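Local atomic coordinates of GrgF (PDB entry 6LZH), a protein that acts as a polyketide transferase of the alpha/beta-hydrolase fold in the biosynthesis of the fungal furanone gregatin A, from C11 and C4 polyketide chains. Residues K265-G268 against H269-V273; E191-P194 against A195-L199; E278-L281 against N282-D286; S242-T245 against E246-L249; L114-G117 against G118-L122. All blocks are in the same frame, centred on the assembly; numbering follows the deposited sequence.

Interaction 1 (K265-G268 against H269-V273); sequences KGKG and HLDWV
Asp271 turns its carboxylate back to the backbone of Gly268, and this is the main hydrogen bond of the turn: Gly268 N gives its hydrogen to Asp271 OD1 at 2.7 Å, on the syn side and 25° out of the carboxylate plane. The group gets there because CG of Asp271 sits between its own backbone N and carbonyl carbon (chi1 55°). A second polar link runs through water, which accepts from Lys267 NZ and donates to Asp271 O, each at 2.8 Å. The NZ itself stays 5.4 Å from Asp271 OD1, so the opposite charges are near without pairing. In the alpha/beta-hydrolase fold this loop after the last strand, 259-264, delivers the active-site histidine; here His269 ND1 is hydrogen-bonded to Asp240 OD2, and the ring rests against Cys115. Trp272 NE1 bonds weakly to His269 O at 3.0 Å, tying the indole to the backbone of that histidine. The remaining contacts are apolar or edge-on. Lys267 bends at chi2 and crosses Trp272 at about a right angle, CB to CB 3.8 Å, while Gly268 O lies in the plane of the indole at its edge, 3.4 Å from Trp272 CD1.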
loop_
_atom_site.group_PDB
_atom_site.type_symbol
_atom_site.label_atom_id
_atom_site.label_comp_id
_atom_site.label_asym_id
_atom_site.label_seq_id
_atom_site.Cartn_x
_atom_site.Cartn_y
_atom_site.Cartn_z
ATOM N N LYS A 265 -17.577 12.081 25.910
ATOM C CA LYS A 265 -18.645 11.385 26.622
ATOM C C LYS A 265 -20.006 11.676 25.995
ATOM O O LYS A 265 -20.352 12.830 25.735
ATOM C CB LYS A 265 -18.634 11.799 28.092
ATOM C CG LYS A 265 -17.672 10.989 28.965
ATOM C CD LYS A 265 -18.278 9.625 29.329
ATOM C CE LYS A 265 -17.224 8.611 29.788
ATOM N NZ LYS A 265 -16.939 7.568 28.744
ATOM N N GLY A 266 -20.772 10.621 25.735
ATOM C CA GLY A 266 -22.120 10.771 25.226
ATOM C C GLY A 266 -22.239 11.112 23.758
ATOM O O GLY A 266 -23.357 11.350 23.286
ATOM N N LYS A 267 -21.144 11.133 23.010
ATOM C CA LYS A 267 -21.169 11.625 21.643
ATOM C C LYS A 267 -20.917 10.499 20.656
ATOM O O LYS A 267 -20.180 9.546 20.943
ATOM C CB LYS A 267 -20.127 12.730 21.439
ATOM C CG LYS A 267 -20.263 13.898 22.421
ATOM C CD LYS A 267 -21.661 14.503 22.376
ATOM C CE LYS A 267 -21.774 15.659 23.358
ATOM N NZ LYS A 267 -23.123 16.291 23.302
ATOM N N GLY A 268 -21.545 10.629 19.487
ATOM C CA GLY A 268 -21.317 9.745 18.366
ATOM C C GLY A 268 -20.316 10.330 17.390
ATOM O O GLY A 268 -19.557 11.250 17.715
ATOM N N HIS A 269 -20.351 9.812 16.156
ATOM C CA HIS A 269 -19.289 10.079 15.190
ATOM C C HIS A 269 -19.233 11.541 14.790
ATOM O O HIS A 269 -18.152 12.072 14.512
ATOM C CB HIS A 269 -19.476 9.235 13.932
ATOM C CG HIS A 269 -18.307 9.302 12.999
ATOM N ND1 HIS A 269 -17.033 8.926 13.375
ATOM C CD2 HIS A 269 -18.216 9.717 11.713
ATOM C CE1 HIS A 269 -16.209 9.108 12.358
ATOM N NE2 HIS A 269 -16.904 9.570 11.333
ATOM N N LEU A 270 -20.382 12.190 14.725
ATOM C CA LEU A 270 -20.516 13.552 14.238
ATOM C C LEU A 270 -21.155 14.495 15.233
ATOM O O LEU A 270 -20.797 15.677 15.263
ATOM C CB LEU A 270 -21.379 13.560 12.970
ATOM C CG LEU A 270 -21.000 14.493 11.834
ATOM C CD1 LEU A 270 -19.676 14.024 11.280
ATOM C CD2 LEU A 270 -22.098 14.459 10.764
ATOM N N ASP A 271 -22.109 14.014 16.037
ATOM C CA ASP A 271 -22.928 14.913 16.841
ATOM C C ASP A 271 -22.142 15.622 17.932
ATOM O O ASP A 271 -22.692 16.520 18.589
ATOM C CB ASP A 271 -24.129 14.160 17.434
ATOM C CG ASP A 271 -23.735 12.927 18.226
ATOM O OD1 ASP A 271 -22.775 13.000 19.031
ATOM O OD2 ASP A 271 -24.418 11.889 18.066
ATOM N N TRP A 272 -20.866 15.283 18.126
ATOM C CA TRP A 272 -20.063 16.102 19.023
ATOM C C TRP A 272 -19.939 17.541 18.523
ATOM O O TRP A 272 -19.596 18.427 19.313
ATOM C CB TRP A 272 -18.673 15.474 19.222
ATOM C CG TRP A 272 -17.919 15.300 17.960
ATOM C CD1 TRP A 272 -17.874 14.181 17.179
ATOM C CD2 TRP A 272 -17.101 16.280 17.308
ATOM N NE1 TRP A 272 -17.085 14.409 16.076
ATOM C CE2 TRP A 272 -16.597 15.690 16.137
ATOM C CE3 TRP A 272 -16.751 17.601 17.602
ATOM C CZ2 TRP A 272 -15.754 16.379 15.251
ATOM C CZ3 TRP A 272 -15.912 18.282 16.719
ATOM C CH2 TRP A 272 -15.424 17.668 15.570
ATOM N N VAL A 273 -20.194 17.801 17.235
ATOM C CA VAL A 273 -20.145 19.173 16.733
ATOM C C VAL A 273 -21.218 20.057 17.353
ATOM O O VAL A 273 -21.148 21.282 17.220
ATOM C CB VAL A 273 -20.264 19.237 15.184
ATOM C CG1 VAL A 273 -19.061 18.573 14.504
ATOM C CG2 VAL A 273 -21.586 18.642 14.700
HETATM O O HOH W 1 -24.410 16.611 20.808
#

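Interaction 2 (E191-P194 against A195-L199); sequences EMMP and ALERL
The last turns of helix 187-198, one side of which borders the active site, hold this contact, and Pro194 sits in its middle. Proline has no N-H to give to the turn before, and the helix is kinked there; the N of Ala195 also lies too far from Glu191 O, at 4.4 Å, and from Leu196 on the i to i+4 bonds are made. Leu196 N reaches Met192 O at 3.0 Å and Glu197 N reaches Met193 O at 2.9 Å, both nearly straight. Arg198 N meets Pro194 O at 2.8 Å, from 32° off the carbonyl plane. That same oxygen faces the flat end of the arginine, centred on one face of the guanidinium, Pro194 O 3.6 Å from Arg198 CZ. The chain folds back to do this by a bend at chi3 (-60°), which also brings Arg198 NH2 to 3.7 Å from Pro194 CB. On another side Met193 and Glu197 run alongside each other, pointing the same way, with Met193 CG 3.9 Å from Glu197 OE2. Met192 and Leu196 make the apolar pair, Met192 CB to Leu196 CD1 at 4.2 Å. These two side chains face the rest of the protein: Met192 packs on Ser242 and His269, Leu196 on Val203 and Leu270, so helix 187-198 lies against the histidine loop that follows strand 259-264 and the loop between strand 232-237 and helix 245-254.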
loop_
_atom_site.group_PDB
_atom_site.type_symbol
_atom_site.label_atom_id
_atom_site.label_comp_id
_atom_site.label_asym_id
_atom_site.label_seq_id
_atom_site.Cartn_x
_atom_site.Cartn_y
_atom_site.Cartn_z
ATOM N N GLU A 191 -24.286 5.901 6.158
ATOM C CA GLU A 191 -24.852 6.435 7.396
ATOM C C GLU A 191 -24.602 7.927 7.535
ATOM O O GLU A 191 -25.460 8.661 8.035
ATOM C CB GLU A 191 -24.254 5.720 8.607
ATOM C CG GLU A 191 -25.078 4.580 9.137
ATOM C CD GLU A 191 -24.269 3.677 10.043
ATOM O OE1 GLU A 191 -24.624 2.486 10.164
ATOM O OE2 GLU A 191 -23.275 4.165 10.626
ATOM N N MET A 192 -23.420 8.388 7.136
ATOM C CA MET A 192 -23.082 9.794 7.323
ATOM C C MET A 192 -23.765 10.681 6.293
ATOM O O MET A 192 -24.177 11.800 6.621
ATOM C CB MET A 192 -21.566 9.978 7.273
ATOM C CG MET A 192 -20.855 9.306 8.436
ATOM S SD MET A 192 -21.096 10.238 9.965
ATOM C CE MET A 192 -22.481 9.366 10.706
ATOM N N MET A 193 -23.901 10.195 5.056
ATOM C CA MET A 193 -24.394 11.026 3.955
ATOM C C MET A 193 -25.719 11.722 4.261
ATOM O O MET A 193 -25.802 12.947 4.072
ATOM C CB MET A 193 -24.481 10.170 2.677
ATOM C CG MET A 193 -25.466 10.688 1.621
ATOM S SD MET A 193 -25.648 9.568 0.207
ATOM C CE MET A 193 -26.579 8.220 0.934
ATOM N N PRO A 194 -26.766 11.042 4.745
ATOM C CA PRO A 194 -28.024 11.766 4.999
ATOM C C PRO A 194 -27.909 12.826 6.084
ATOM O O PRO A 194 -28.541 13.879 5.965
ATOM C CB PRO A 194 -28.991 10.645 5.396
ATOM C CG PRO A 194 -28.396 9.410 4.843
ATOM C CD PRO A 194 -26.931 9.602 4.998
ATOM N N ALA A 195 -27.114 12.593 7.136
ATOM C CA ALA A 195 -26.965 13.620 8.167
ATOM C C ALA A 195 -26.221 14.830 7.622
ATOM O O ALA A 195 -26.597 15.976 7.897
ATOM C CB ALA A 195 -26.242 13.062 9.395
ATOM N N LEU A 196 -25.172 14.591 6.836
ATOM C CA LEU A 196 -24.410 15.691 6.254
ATOM C C LEU A 196 -25.275 16.501 5.297
ATOM O O LEU A 196 -25.304 17.736 5.361
ATOM C CB LEU A 196 -23.177 15.143 5.535
ATOM C CG LEU A 196 -22.085 14.508 6.403
ATOM C CD1 LEU A 196 -21.055 13.811 5.520
ATOM C CD2 LEU A 196 -21.424 15.548 7.284
ATOM N N GLU A 197 -25.999 15.813 4.406
ATOM C CA GLU A 197 -26.844 16.507 3.440
ATOM C C GLU A 197 -28.018 17.196 4.122
ATOM O O GLU A 197 -28.458 18.260 3.672
ATOM C CB GLU A 197 -27.331 15.529 2.376
ATOM C CG GLU A 197 -26.198 14.946 1.541
ATOM C CD GLU A 197 -26.626 14.587 0.127
ATOM O OE1 GLU A 197 -26.134 15.232 -0.836
ATOM O OE2 GLU A 197 -27.449 13.652 -0.022
ATOM N N ARG A 198 -28.526 16.602 5.206
ATOM C CA ARG A 198 -29.544 17.244 6.032
ATOM C C ARG A 198 -29.079 18.608 6.531
ATOM O O ARG A 198 -29.879 19.552 6.622
ATOM C CB ARG A 198 -29.873 16.309 7.194
ATOM C CG ARG A 198 -31.007 16.690 8.092
ATOM C CD ARG A 198 -31.262 15.538 9.058
ATOM N NE ARG A 198 -31.600 14.311 8.337
ATOM C CZ ARG A 198 -31.005 13.130 8.498
ATOM N NH1 ARG A 198 -30.026 12.979 9.382
ATOM N NH2 ARG A 198 -31.403 12.094 7.770
ATOM N N LEU A 199 -27.790 18.747 6.828
ATOM C CA LEU A 199 -27.238 20.001 7.315
ATOM C C LEU A 199 -26.671 20.870 6.198
ATOM O O LEU A 199 -25.918 21.810 6.476
ATOM C CB LEU A 199 -26.170 19.722 8.367
ATOM C CG LEU A 199 -26.729 18.978 9.576
ATOM C CD1 LEU A 199 -25.603 18.220 10.247
ATOM C CD2 LEU A 199 -27.405 19.950 10.543
#

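Interaction 3 (E278-L281 against N282-D286); sequences ESIL and NRQLD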
loop_
_atom_site.group_PDB
_atom_site.type_symbol
_atom_site.label_atom_id
_atom_site.label_comp_id
_atom_site.label_asym_id
_atom_site.label_seq_id
_atom_site.Cartn_x
_atom_site.Cartn_y
_atom_site.Cartn_z
ATOM N N GLU A 278 -15.736 24.116 22.260
ATOM C CA GLU A 278 -14.678 24.937 22.845
ATOM C C GLU A 278 -13.814 24.107 23.788
ATOM O O GLU A 278 -12.579 24.192 23.772
ATOM C CB GLU A 278 -15.286 26.136 23.595
ATOM C CG GLU A 278 -14.269 26.970 24.365
ATOM C CD GLU A 278 -13.509 27.941 23.462
ATOM O OE1 GLU A 278 -13.949 28.166 22.314
ATOM O OE2 GLU A 278 -12.486 28.499 23.907
ATOM N N SER A 279 -14.450 23.293 24.625
ATOM C CA SER A 279 -13.677 22.487 25.553
ATOM C C SER A 279 -12.947 21.356 24.838
ATOM O O SER A 279 -11.823 21.005 25.229
ATOM C CB SER A 279 -14.592 21.951 26.654
ATOM O OG SER A 279 -13.898 21.014 27.445
ATOM N N ILE A 280 -13.553 20.805 23.780
ATOM C CA ILE A 280 -12.887 19.780 22.976
ATOM C C ILE A 280 -11.600 20.340 22.379
ATOM O O ILE A 280 -10.527 19.723 22.458
ATOM C CB ILE A 280 -13.840 19.265 21.875
ATOM C CG1 ILE A 280 -15.069 18.578 22.497
ATOM C CG2 ILE A 280 -13.098 18.345 20.902
ATOM C CD1 ILE A 280 -16.128 18.106 21.448
ATOM N N LEU A 281 -11.686 21.537 21.791
ATOM C CA LEU A 281 -10.515 22.101 21.121
ATOM C C LEU A 281 -9.485 22.633 22.123
ATOM O O LEU A 281 -8.278 22.578 21.849
ATOM C CB LEU A 281 -10.967 23.184 20.133
ATOM C CG LEU A 281 -11.837 22.681 18.968
ATOM C CD1 LEU A 281 -12.197 23.813 18.016
ATOM C CD2 LEU A 281 -11.137 21.556 18.200
ATOM N N ASN A 282 -9.928 23.160 23.273
ATOM C CA ASN A 282 -8.972 23.588 24.302
ATOM C C ASN A 282 -8.110 22.429 24.770
ATOM O O ASN A 282 -6.909 22.596 25.024
ATOM C CB ASN A 282 -9.699 24.191 25.494
ATOM C CG ASN A 282 -9.904 25.667 25.332
ATOM O OD1 ASN A 282 -9.057 26.342 24.750
ATOM N ND2 ASN A 282 -11.034 26.181 25.821
ATOM N N ARG A 283 -8.717 21.250 24.896
ATOM C CA ARG A 283 -7.978 20.048 25.282
ATOM C C ARG A 283 -6.908 19.709 24.248
ATOM O O ARG A 283 -5.748 19.459 24.599
ATOM C CB ARG A 283 -8.963 18.894 25.474
ATOM C CG ARG A 283 -8.334 17.496 25.578
ATOM C CD ARG A 283 -7.542 17.302 26.883
ATOM N NE ARG A 283 -7.072 15.925 26.990
ATOM C CZ ARG A 283 -7.850 14.919 27.372
ATOM N NH1 ARG A 283 -9.112 15.151 27.698
ATOM N NH2 ARG A 283 -7.364 13.682 27.431
ATOM N N GLN A 284 -7.276 19.730 22.960
ATOM C CA GLN A 284 -6.320 19.460 21.888
ATOM C C GLN A 284 -5.259 20.546 21.814
ATOM O O GLN A 284 -4.087 20.260 21.568
ATOM C CB GLN A 284 -7.047 19.348 20.545
ATOM C CG GLN A 284 -7.939 18.112 20.448
ATOM C CD GLN A 284 -8.866 18.140 19.244
ATOM O OE1 GLN A 284 -8.517 18.665 18.191
ATOM N NE2 GLN A 284 -10.065 17.574 19.402
ATOM N N LEU A 285 -5.660 21.800 22.011
ATOM C CA LEU A 285 -4.693 22.888 22.068
ATOM C C LEU A 285 -3.701 22.690 23.218
ATOM O O LEU A 285 -2.497 22.936 23.063
ATOM C CB LEU A 285 -5.444 24.213 22.209
ATOM C CG LEU A 285 -4.544 25.421 22.448
ATOM C CD1 LEU A 285 -3.815 25.733 21.155
ATOM C CD2 LEU A 285 -5.395 26.603 22.913
ATOM N N ASP A 286 -4.184 22.236 24.373
ATOM C CA ASP A 286 -3.289 21.983 25.500
ATOM C C ASP A 286 -2.306 20.859 25.178
ATOM O O ASP A 286 -1.114 20.949 25.497
ATOM C CB ASP A 286 -4.112 21.636 26.748
ATOM C CG ASP A 286 -3.271 21.621 28.006
ATOM O OD1 ASP A 286 -2.836 22.711 28.426
ATOM O OD2 ASP A 286 -3.013 20.523 28.561
HETATM O O HOH W 2 -10.508 16.805 22.385
#
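Glu278 starts out with CG opposite its backbone N (chi1 174°) and then bends at chi2 (80°), which swings its carboxylate over to Asn282, one turn on. The two side chains cross at a slant, their carboxylate and amide planes 80° apart, and Asn282 ND2 gives only a weak hydrogen bond to Glu278 OE2, 3.3 Å long. The other carboxylate oxygen of Glu278 is held by Trp55 NE1, so each carboxylate oxygen has a partner, the one to Asn282 weak. Gln284 is built differently: its chain runs extended beyond CG, side by side with Ile280 and pointing the same way, and brings Gln284 NE2 to 3.5 Å from Ile280 CG2. A water joins this pair a second time, donating to Ile280 O at 2.9 Å and accepting from Gln284 NE2 at 3.1 Å. Ile280 O thus serves both the water and Gln284 N, the latter at 3.3 Å. At the far end of the amide, Gln284 OE1 takes the indole hydrogen of Trp112, while Leu281 CD2 lies 3.9 Å from that oxygen. Leu285 N to Leu281 O, at 2.7 Å, is the shortest backbone bond here. The repeated i to i+4 bonding is that of a regular alpha-helix, 277-292, which packs on helix 49-58 and on strands 133-137 and 232-237, in the manner of the C-terminal helix of an alpha/beta hydrolase.

Interaction 4 (S242-T245 against E246-L249); sequences SCPT and EDQL
Gln248 NE2 donates to Cys243 O at 2.8 Å, the shortest hydrogen bond of this turn, with the oxygen almost in the amide plane (6° out) and the donor nitrogen 22° off the carbonyl plane. The side chain leaves with CG opposite its carbonyl carbon (chi1 -59°) and continues extended, so it spans back past the helix start to the loop. NE2 has a weak second bond to active-site Asp240, and OE1 takes Thr236, which fixes how the amide is rotated. Pro244 holds the N-cap position, and its carbonyl oxygen receives Gln248 N at 3.1 Å; Thr245 O receives Leu249 N at 2.9 Å. Around these bonds the side chains pair alongside one another. The ring of Pro244 runs beside Asp247, with Pro244 CG 3.6 Å from Asp247 OD2, and Thr245 CG2 lies 4.0 Å from Leu249 CD1. Thr245 OG1 turns the other way, bonding to Pro237 O and Asp240 N. The turn thus ties the start of helix 245-254 to the Asp240 loop at the end of strand 232-237, while Leu249 packs on strand 259-264 and Cys243 touches helix 187-198 at Leu188.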
loop_
_atom_site.group_PDB
_atom_site.type_symbol
_atom_site.label_atom_id
_atom_site.label_comp_id
_atom_site.label_asym_id
_atom_site.label_seq_id
_atom_site.Cartn_x
_atom_site.Cartn_y
_atom_site.Cartn_z
ATOM N N SER A 242 -20.539 4.672 13.775
ATOM C CA SER A 242 -20.114 4.795 12.385
ATOM C C SER A 242 -18.666 4.344 12.197
ATOM O O SER A 242 -18.375 3.518 11.327
ATOM C CB SER A 242 -20.288 6.243 11.912
ATOM O OG SER A 242 -21.639 6.650 12.053
ATOM N N CYS A 243 -17.750 4.898 12.994
ATOM C CA CYS A 243 -16.386 4.404 13.153
ATOM C C CYS A 243 -16.351 3.773 14.535
ATOM O O CYS A 243 -16.056 4.467 15.517
ATOM C CB CYS A 243 -15.351 5.528 13.072
ATOM S SG CYS A 243 -15.095 6.272 11.484
ATOM N N PRO A 244 -16.634 2.453 14.668
ATOM C CA PRO A 244 -16.826 1.844 15.998
ATOM C C PRO A 244 -15.808 2.283 17.046
ATOM O O PRO A 244 -14.599 2.189 16.836
ATOM C CB PRO A 244 -16.710 0.345 15.698
ATOM C CG PRO A 244 -17.290 0.220 14.295
ATOM C CD PRO A 244 -16.859 1.488 13.574
ATOM N N THR A 245 -16.306 2.792 18.168
ATOM C CA THR A 245 -15.433 3.138 19.291
ATOM C C THR A 245 -14.478 1.995 19.630
ATOM O O THR A 245 -13.301 2.228 19.935
ATOM C CB THR A 245 -16.294 3.523 20.504
ATOM O OG1 THR A 245 -17.104 4.661 20.171
ATOM C CG2 THR A 245 -15.430 3.853 21.732
ATOM N N GLU A 246 -14.957 0.743 19.559
ATOM C CA GLU A 246 -14.071 -0.378 19.851
ATOM C C GLU A 246 -12.893 -0.410 18.889
ATOM O O GLU A 246 -11.763 -0.677 19.306
ATOM C CB GLU A 246 -14.825 -1.700 19.782
ATOM C CG GLU A 246 -15.729 -1.963 20.959
ATOM C CD GLU A 246 -16.606 -3.172 20.697
ATOM O OE1 GLU A 246 -17.222 -3.229 19.614
ATOM O OE2 GLU A 246 -16.659 -4.068 21.559
ATOM N N ASP A 247 -13.145 -0.153 17.597
ATOM C CA ASP A 247 -12.058 -0.106 16.618
ATOM C C ASP A 247 -11.055 0.990 16.966
ATOM O O ASP A 247 -9.838 0.773 16.910
ATOM C CB ASP A 247 -12.617 0.140 15.217
ATOM C CG ASP A 247 -13.305 -1.073 14.633
ATOM O OD1 ASP A 247 -13.172 -2.173 15.205
ATOM O OD2 ASP A 247 -13.962 -0.907 13.589
ATOM N N GLN A 248 -11.549 2.191 17.280
ATOM C CA GLN A 248 -10.643 3.299 17.607
ATOM C C GLN A 248 -9.789 2.975 18.830
ATOM O O GLN A 248 -8.582 3.257 18.855
ATOM C CB GLN A 248 -11.439 4.592 17.856
ATOM C CG GLN A 248 -12.312 5.081 16.682
ATOM C CD GLN A 248 -13.116 6.340 17.027
ATOM O OE1 GLN A 248 -12.595 7.278 17.650
ATOM N NE2 GLN A 248 -14.396 6.368 16.620
ATOM N N LEU A 249 -10.394 2.375 19.860
ATOM C CA LEU A 249 -9.630 2.046 21.063
ATOM C C LEU A 249 -8.655 0.915 20.792
ATOM O O LEU A 249 -7.555 0.892 21.355
ATOM C CB LEU A 249 -10.574 1.676 22.204
ATOM C CG LEU A 249 -11.454 2.864 22.634
ATOM C CD1 LEU A 249 -12.280 2.534 23.870
ATOM C CD2 LEU A 249 -10.593 4.113 22.857
#

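Interaction 5 (L114-G117 against G118-L122); sequences LCFG and GNVTL
Gly117 O and Thr121 form the dense end of this contact: the oxygen accepts from Thr121 N at 2.9 Å and from Thr121 OG1 at 2.8 Å, the two donors arriving from opposite faces of its carbonyl plane. OG1 reaches back because it stands opposite the carbonyl carbon (chi1 -72°). Phe116 and Val120 are close as well, crossing at an angle, with Val120 CG2 3.4 Å from Phe116 CE2. The looser part is the first turn. Gly118 N bonds to Cys115 O at 2.9 Å but from well above the carbonyl plane, and Asn119 N reaches the same oxygen only weakly, at 3.4 Å. Every touching residue is buried, so the contrast lies in bonding and not in access to solvent. Cys115, an active-site residue and probably the nucleophile, takes positive phi (62°) at the tip of this strand-to-helix turn, the nucleophile elbow of the alpha/beta hydrolases; Gly117 and Gly118 give the backbone room close behind it. Asn119 is held by Trp218 and by Leu140 O. The elbow joins strand 108-114 to helix 116-127 in a beta-alpha-beta unit completed by strand 133-137, with Phe116 and Val120 on helix 84-99 and Thr121 against strand 133-137.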
loop_
_atom_site.group_PDB
_atom_site.type_symbol
_atom_site.label_atom_id
_atom_site.label_comp_id
_atom_site.label_asym_id
_atom_site.label_seq_id
_atom_site.Cartn_x
_atom_site.Cartn_y
_atom_site.Cartn_z
ATOM N N LEU A 114 -9.714 14.069 10.825
ATOM C CA LEU A 114 -11.040 13.623 11.239
ATOM C C LEU A 114 -11.446 12.415 10.400
ATOM O O LEU A 114 -11.321 12.427 9.173
ATOM C CB LEU A 114 -12.067 14.751 11.070
ATOM C CG LEU A 114 -13.532 14.372 11.286
ATOM C CD1 LEU A 114 -13.804 13.959 12.754
ATOM C CD2 LEU A 114 -14.437 15.517 10.889
ATOM N N CYS A 115 -11.930 11.369 11.062
ATOM C CA CYS A 115 -12.517 10.203 10.386
ATOM C C CYS A 115 -11.434 9.570 9.515
ATOM O O CYS A 115 -10.369 9.203 10.044
ATOM C CB CYS A 115 -13.791 10.668 9.659
ATOM S SG CYS A 115 -14.651 9.365 8.693
ATOM N N PHE A 116 -11.636 9.377 8.206
ATOM C CA PHE A 116 -10.586 8.793 7.381
ATOM C C PHE A 116 -9.322 9.646 7.413
ATOM O O PHE A 116 -8.215 9.110 7.325
ATOM C CB PHE A 116 -11.084 8.614 5.947
ATOM C CG PHE A 116 -10.045 7.977 5.046
ATOM C CD1 PHE A 116 -9.895 6.613 5.021
ATOM C CD2 PHE A 116 -9.224 8.755 4.243
ATOM C CE1 PHE A 116 -8.954 6.016 4.206
ATOM C CE2 PHE A 116 -8.280 8.168 3.430
ATOM C CZ PHE A 116 -8.142 6.803 3.412
ATOM N N GLY A 117 -9.467 10.969 7.537
ATOM C CA GLY A 117 -8.310 11.836 7.676
ATOM C C GLY A 117 -7.472 11.525 8.904
ATOM O O GLY A 117 -6.260 11.769 8.894
ATOM N N GLY A 118 -8.091 10.946 9.939
ATOM C CA GLY A 118 -7.359 10.571 11.132
ATOM C C GLY A 118 -6.562 9.305 10.942
ATOM O O GLY A 118 -5.494 9.154 11.534
ATOM N N ASN A 119 -7.067 8.393 10.114
ATOM C CA ASN A 119 -6.293 7.226 9.712
ATOM C C ASN A 119 -5.034 7.664 8.969
ATOM O O ASN A 119 -3.918 7.278 9.326
ATOM C CB ASN A 119 -7.173 6.323 8.844
ATOM C CG ASN A 119 -6.459 5.058 8.362
ATOM O OD1 ASN A 119 -5.435 5.123 7.698
ATOM N ND2 ASN A 119 -7.039 3.903 8.670
ATOM N N VAL A 120 -5.197 8.513 7.960
ATOM C CA VAL A 120 -4.051 8.987 7.172
ATOM C C VAL A 120 -3.082 9.794 8.042
ATOM O O VAL A 120 -1.854 9.725 7.871
ATOM C CB VAL A 120 -4.584 9.798 5.975
ATOM C CG1 VAL A 120 -3.497 10.583 5.296
ATOM C CG2 VAL A 120 -5.294 8.866 4.987
ATOM N N THR A 121 -3.621 10.600 8.959
ATOM C CA THR A 121 -2.785 11.373 9.884
ATOM C C THR A 121 -1.897 10.459 10.732
ATOM O O THR A 121 -0.690 10.697 10.865
ATOM C CB THR A 121 -3.684 12.254 10.772
ATOM O OG1 THR A 121 -4.225 13.337 9.995
ATOM C CG2 THR A 121 -2.900 12.870 11.963
ATOM N N LEU A 122 -2.481 9.419 11.342
ATOM C CA LEU A 122 -1.678 8.499 12.146
ATOM C C LEU A 122 -0.615 7.796 11.300
ATOM O O LEU A 122 0.519 7.582 11.752
ATOM C CB LEU A 122 -2.589 7.473 12.826
ATOM C CG LEU A 122 -3.545 8.073 13.866
ATOM C CD1 LEU A 122 -4.639 7.103 14.255
ATOM C CD2 LEU A 122 -2.792 8.597 15.100
#

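In the fold
Along the chain the order is interaction 5, 2, 4, 1, 3, with none enclosing another. Interactions 5, 4 and 1 follow the ends of strands 108-114, 232-237 and 259-264 of the one mixed sheet; interactions 5 and 1 hold Cys115 and His269 of the active site, and interaction 4 comes just after Asp240. Their centres lie 13 to 17 Å apart. His269 touches both others, its NE2 3.5 Å from Cys115 SG and its CE1 3.2 Å from Cys243 SG, and Cys243 SG lies 4.2 Å from Cys115 SG. Interaction 2, on helix 187-198, borders this site, with Met192 SD 3.4 Å from His269 CD2. Interaction 3, on helix 277-292, touches only interaction 1, through Ile280 and Trp272.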